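Local coordinates for hypothetical protein Atu2327 (Agrobacterium tumefaciens, PDB 2O8I) that is of unknown function but probably acts as an OHCU decarboxylase in the ureide pathway that breaks down urate, at residues M1-G13 and A22-L35. Numbering follows the deposited sequence.
Sequences MVTREEFVARFGG and AERAYDAGGAGLEL
A roughly antiparallel helical hairpin forms the N-terminal end of this all-helical, OHCU decarboxylase-like fold: the N-to-C directions of helix 4-11 and of the 22-27 part of the next helix make an angle of 137°, with their axes 9.0 Å apart, and Arg-4, Phe-7 and Tyr-26 make the largest individual contributions. The Tyr-26 ring lies against the first turn of helix 4-11, with Arg-4 CA over one face, 3.6 Å from the ring centroid in a CH-pi contact. Its hydroxyl donates to Val-2 O in the carbonyl plane (OH to O 2.6 Å), tying the chain just ahead of Thr-3, whose OG1 caps the helix by accepting from Glu-6 N.

From Arg-4 the side chain leaves with CG anti to the backbone N (chi1 -161°) and runs extended to NE, carrying the guanidinium past Tyr-26 to two acids one helical turn apart. It grips Asp-27 end-on, NH1 to OD1 at 2.6 Å and NH2 to OD2 at 3.1 Å, while NH2 also reaches Glu-23 OE1 at 2.8 Å. This shared charge probably steadies both carboxylates.

Deeper in, Tyr-26 turns an edge toward the Phe-7 face in an offset edge-to-face pair, planes at 65°. Phe-7 CE2 meets Ala-22 O at the ring edge (3.3 Å) and also touches Ala-25 CB. Farther along, Leu-35 CD2 packs on Phe-11 CZ, and Ala-22 CB nestles against Gly-12 N at 3.8 Å.

Helix 37-50 packs against the second arm, with Leu-44 touching Ala-25 and Ala-43 touching Leu-33, whereas Ala-9 and Arg-10 pack on Thr-101 and Ala-98 of the second subunit.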
loop_
_atom_site.group_PDB
_atom_site.type_symbol
_atom_site.label_atom_id
_atom_site.label_comp_id
_atom_site.label_asym_id
_atom_site.label_seq_id
_atom_site.Cartn_x
_atom_site.Cartn_y
_atom_site.Cartn_z
HETATM N N MSE A 1 9.507 -20.622 -18.296
HETATM C CA MSE A 1 10.374 -19.428 -18.525
HETATM C C MSE A 1 9.676 -18.168 -18.067
HETATM O O MSE A 1 8.528 -17.931 -18.400
HETATM C CB MSE A 1 10.671 -19.272 -20.018
HETATM C CG MSE A 1 11.552 -20.391 -20.665
HETATM SE SE MSE A 1 13.304 -20.632 -19.729
HETATM C CE MSE A 1 13.498 -22.585 -20.057
ATOM N N VAL A 2 10.367 -17.318 -17.344
ATOM C CA VAL A 2 9.734 -16.093 -16.872
ATOM C C VAL A 2 9.863 -14.940 -17.881
ATOM O O VAL A 2 10.940 -14.401 -18.051
ATOM C CB VAL A 2 10.322 -15.690 -15.492
ATOM C CG1 VAL A 2 9.659 -14.473 -14.956
ATOM C CG2 VAL A 2 10.189 -16.846 -14.527
ATOM N N THR A 3 8.775 -14.553 -18.543
ATOM C CA THR A 3 8.825 -13.408 -19.450
ATOM C C THR A 3 9.052 -12.105 -18.712
ATOM O O THR A 3 8.948 -12.039 -17.489
ATOM C CB THR A 3 7.551 -13.212 -20.220
ATOM O OG1 THR A 3 6.560 -12.786 -19.315
ATOM C CG2 THR A 3 7.087 -14.475 -20.911
ATOM N N ARG A 4 9.365 -11.049 -19.456
ATOM C CA ARG A 4 9.641 -9.728 -18.872
ATOM C C ARG A 4 8.407 -9.172 -18.186
ATOM O O ARG A 4 8.479 -8.600 -17.117
ATOM C CB ARG A 4 9.996 -8.765 -19.995
ATOM C CG ARG A 4 10.719 -7.536 -19.575
ATOM C CD ARG A 4 10.520 -6.382 -20.591
ATOM N NE ARG A 4 11.172 -5.186 -20.070
ATOM C CZ ARG A 4 12.483 -5.050 -20.008
ATOM N NH1 ARG A 4 13.276 -6.015 -20.485
ATOM N NH2 ARG A 4 13.000 -3.957 -19.449
ATOM N N GLU A 5 7.276 -9.338 -18.845
ATOM C CA GLU A 5 6.044 -8.740 -18.477
ATOM C C GLU A 5 5.680 -9.339 -17.147
ATOM O O GLU A 5 5.202 -8.658 -16.245
ATOM C CB GLU A 5 4.995 -9.095 -19.524
ATOM C CG GLU A 5 3.748 -8.276 -19.419
ATOM C CD GLU A 5 2.475 -9.140 -19.386
ATOM O OE1 GLU A 5 2.164 -9.718 -20.464
ATOM O OE2 GLU A 5 1.801 -9.231 -18.295
ATOM N N GLU A 6 5.959 -10.618 -17.024
ATOM C CA GLU A 6 5.600 -11.325 -15.856
ATOM C C GLU A 6 6.534 -11.000 -14.677
ATOM O O GLU A 6 6.084 -10.668 -13.584
ATOM C CB GLU A 6 5.506 -12.805 -16.178
ATOM C CG GLU A 6 5.626 -13.653 -14.943
ATOM C CD GLU A 6 5.772 -15.160 -15.204
ATOM O OE1 GLU A 6 5.861 -15.658 -16.434
ATOM O OE2 GLU A 6 5.821 -15.801 -14.099
ATOM N N PHE A 7 7.824 -11.048 -14.891
ATOM C CA PHE A 7 8.766 -10.598 -13.871
ATOM C C PHE A 7 8.497 -9.207 -13.312
ATOM O O PHE A 7 8.575 -8.982 -12.118
ATOM C CB PHE A 7 10.158 -10.612 -14.456
ATOM C CG PHE A 7 11.263 -10.399 -13.467
ATOM C CD1 PHE A 7 11.918 -11.490 -12.892
ATOM C CD2 PHE A 7 11.735 -9.124 -13.204
ATOM C CE1 PHE A 7 12.996 -11.313 -12.007
ATOM C CE2 PHE A 7 12.839 -8.916 -12.323
ATOM C CZ PHE A 7 13.450 -10.013 -11.705
ATOM N N VAL A 8 8.206 -8.255 -14.172
ATOM C CA VAL A 8 8.019 -6.902 -13.725
ATOM C C VAL A 8 6.695 -6.831 -13.022
ATOM O O VAL A 8 6.517 -6.035 -12.112
ATOM C CB VAL A 8 8.086 -5.922 -14.923
ATOM C CG1 VAL A 8 7.571 -4.532 -14.551
ATOM C CG2 VAL A 8 9.547 -5.872 -15.446
ATOM N N ALA A 9 5.777 -7.720 -13.373
ATOM C CA ALA A 9 4.484 -7.625 -12.820
ATOM C C ALA A 9 4.274 -8.066 -11.370
ATOM O O ALA A 9 3.967 -7.230 -10.545
ATOM C CB ALA A 9 3.463 -8.290 -13.709
ATOM N N ARG A 10 4.491 -9.301 -10.943
ATOM C CA ARG A 10 5.592 -9.827 -10.195
ATOM C C ARG A 10 6.351 -9.075 -9.137
ATOM O O ARG A 10 5.994 -9.154 -7.959
ATOM C CB ARG A 10 6.302 -11.011 -10.768
ATOM C CG ARG A 10 6.103 -12.174 -9.868
ATOM C CD ARG A 10 5.271 -13.120 -10.529
ATOM N NE ARG A 10 5.938 -14.356 -10.928
ATOM C CZ ARG A 10 6.369 -15.396 -10.163
ATOM N NH1 ARG A 10 6.386 -15.388 -8.826
ATOM N NH2 ARG A 10 6.841 -16.482 -10.798
ATOM N N PHE A 11 7.412 -8.382 -9.552
ATOM C CA PHE A 11 8.363 -7.879 -8.611
ATOM C C PHE A 11 8.487 -6.368 -8.798
ATOM O O PHE A 11 9.256 -5.715 -8.098
ATOM C CB PHE A 11 9.708 -8.578 -8.775
ATOM C CG PHE A 11 9.640 -10.099 -8.730
ATOM C CD1 PHE A 11 9.199 -10.767 -7.592
ATOM C CD2 PHE A 11 10.041 -10.856 -9.825
ATOM C CE1 PHE A 11 9.151 -12.192 -7.559
ATOM C CE2 PHE A 11 9.993 -12.259 -9.810
ATOM C CZ PHE A 11 9.557 -12.930 -8.666
ATOM N N GLY A 12 7.717 -5.802 -9.728
ATOM C CA GLY A 12 7.660 -4.356 -9.904
ATOM C C GLY A 12 7.296 -3.540 -8.661
ATOM O O GLY A 12 7.779 -2.420 -8.522
ATOM N N GLY A 13 6.447 -4.101 -7.772
ATOM C CA GLY A 13 5.995 -3.433 -6.566
ATOM C C GLY A 13 6.843 -3.680 -5.327
ATOM O O GLY A 13 6.546 -3.148 -4.258
ATOM N N ALA A 22 12.715 -3.422 -11.263
ATOM C CA ALA A 22 12.445 -4.764 -11.759
ATOM C C ALA A 22 12.785 -4.866 -13.233
ATOM O O ALA A 22 13.274 -5.908 -13.642
ATOM C CB ALA A 22 10.998 -5.161 -11.500
ATOM N N GLU A 23 12.518 -3.816 -14.024
ATOM C CA GLU A 23 12.890 -3.767 -15.456
ATOM C C GLU A 23 14.404 -3.981 -15.617
ATOM O O GLU A 23 14.850 -4.858 -16.366
ATOM C CB GLU A 23 12.597 -2.402 -16.073
ATOM C CG GLU A 23 11.212 -1.844 -15.924
ATOM C CD GLU A 23 10.355 -2.184 -17.106
ATOM O OE1 GLU A 23 10.921 -2.721 -18.115
ATOM O OE2 GLU A 23 9.111 -1.933 -17.039
ATOM N N ARG A 24 15.202 -3.185 -14.915
ATOM C CA ARG A 24 16.643 -3.302 -15.027
ATOM C C ARG A 24 17.131 -4.630 -14.527
ATOM O O ARG A 24 18.024 -5.225 -15.147
ATOM C CB ARG A 24 17.341 -2.209 -14.256
ATOM C CG ARG A 24 17.061 -0.856 -14.825
ATOM C CD ARG A 24 17.827 0.189 -14.054
ATOM N NE ARG A 24 17.375 1.487 -14.515
ATOM C CZ ARG A 24 17.600 2.625 -13.874
ATOM N NH1 ARG A 24 18.253 2.613 -12.710
ATOM N NH2 ARG A 24 17.137 3.766 -14.398
ATOM N N ALA A 25 16.577 -5.116 -13.410
ATOM C CA ALA A 25 16.954 -6.465 -12.933
ATOM C C ALA A 25 16.699 -7.499 -14.028
ATOM O O ALA A 25 17.460 -8.465 -14.144
ATOM C CB ALA A 25 16.217 -6.847 -11.680
ATOM N N TYR A 26 15.634 -7.296 -14.810
ATOM C CA TYR A 26 15.294 -8.272 -15.815
ATOM C C TYR A 26 16.341 -8.256 -16.935
ATOM O O TYR A 26 16.759 -9.322 -17.427
ATOM C CB TYR A 26 13.869 -8.093 -16.373
ATOM C CG TYR A 26 13.444 -9.319 -17.200
ATOM C CD1 TYR A 26 13.755 -9.420 -18.582
ATOM C CD2 TYR A 26 12.798 -10.396 -16.607
ATOM C CE1 TYR A 26 13.387 -10.527 -19.327
ATOM C CE2 TYR A 26 12.433 -11.538 -17.363
ATOM C CZ TYR A 26 12.731 -11.589 -18.712
ATOM O OH TYR A 26 12.358 -12.683 -19.463
ATOM N N ASP A 27 16.779 -7.045 -17.307
ATOM C CA ASP A 27 17.807 -6.869 -18.317
ATOM C C ASP A 27 19.183 -7.297 -17.845
ATOM O O ASP A 27 20.041 -7.578 -18.679
ATOM C CB ASP A 27 17.785 -5.453 -18.897
ATOM C CG ASP A 27 16.490 -5.169 -19.683
ATOM O OD1 ASP A 27 15.837 -6.133 -20.155
ATOM O OD2 ASP A 27 16.114 -3.991 -19.827
ATOM N N ALA A 28 19.382 -7.408 -16.539
ATOM C CA ALA A 28 20.602 -8.006 -15.990
ATOM C C ALA A 28 20.555 -9.529 -15.888
ATOM O O ALA A 28 21.507 -10.163 -15.382
ATOM C CB ALA A 28 20.925 -7.416 -14.624
ATOM N N GLY A 29 19.473 -10.139 -16.366
ATOM C CA GLY A 29 19.415 -11.596 -16.418
ATOM C C GLY A 29 18.486 -12.177 -15.367
ATOM O O GLY A 29 18.590 -13.357 -15.019
ATOM N N GLY A 30 17.571 -11.347 -14.877
ATOM C CA GLY A 30 16.528 -11.773 -13.921
ATOM C C GLY A 30 15.877 -13.135 -14.190
ATOM O O GLY A 30 15.751 -13.955 -13.265
ATOM N N ALA A 31 15.503 -13.408 -15.441
ATOM C CA ALA A 31 14.850 -14.682 -15.773
ATOM C C ALA A 31 15.673 -15.926 -15.498
ATOM O O ALA A 31 15.138 -17.007 -15.585
ATOM C CB ALA A 31 14.357 -14.699 -17.226
ATOM N N GLY A 32 16.968 -15.782 -15.215
ATOM C CA GLY A 32 17.847 -16.925 -14.921
ATOM C C GLY A 32 17.989 -17.137 -13.413
ATOM O O GLY A 32 18.638 -18.106 -12.968
ATOM N N LEU A 33 17.391 -16.227 -12.619
ATOM C CA LEU A 33 17.402 -16.347 -11.152
ATOM C C LEU A 33 16.608 -17.559 -10.696
ATOM O O LEU A 33 15.593 -17.884 -11.278
ATOM C CB LEU A 33 16.816 -15.088 -10.489
ATOM C CG LEU A 33 17.582 -13.762 -10.684
ATOM C CD1 LEU A 33 16.841 -12.646 -10.088
ATOM C CD2 LEU A 33 18.978 -13.837 -10.053
ATOM N N GLU A 34 17.105 -18.241 -9.679
ATOM C CA GLU A 34 16.287 -19.099 -8.841
ATOM C C GLU A 34 15.191 -18.192 -8.200
ATOM O O GLU A 34 15.474 -17.059 -7.708
ATOM C CB GLU A 34 17.170 -19.663 -7.738
ATOM C CG GLU A 34 17.916 -20.925 -8.064
ATOM C CD GLU A 34 17.161 -22.140 -7.545
ATOM O OE1 GLU A 34 16.885 -22.224 -6.302
ATOM O OE2 GLU A 34 16.828 -22.998 -8.396
ATOM N N LEU A 35 13.944 -18.660 -8.211
ATOM C CA LEU A 35 12.896 -17.820 -7.656
ATOM C C LEU A 35 12.778 -18.063 -6.146
ATOM O O LEU A 35 11.907 -18.815 -5.660
ATOM C CB LEU A 35 11.574 -17.999 -8.397
ATOM C CG LEU A 35 11.557 -17.532 -9.847
ATOM C CD1 LEU A 35 10.279 -17.964 -10.493
ATOM C CD2 LEU A 35 11.782 -16.065 -9.975
#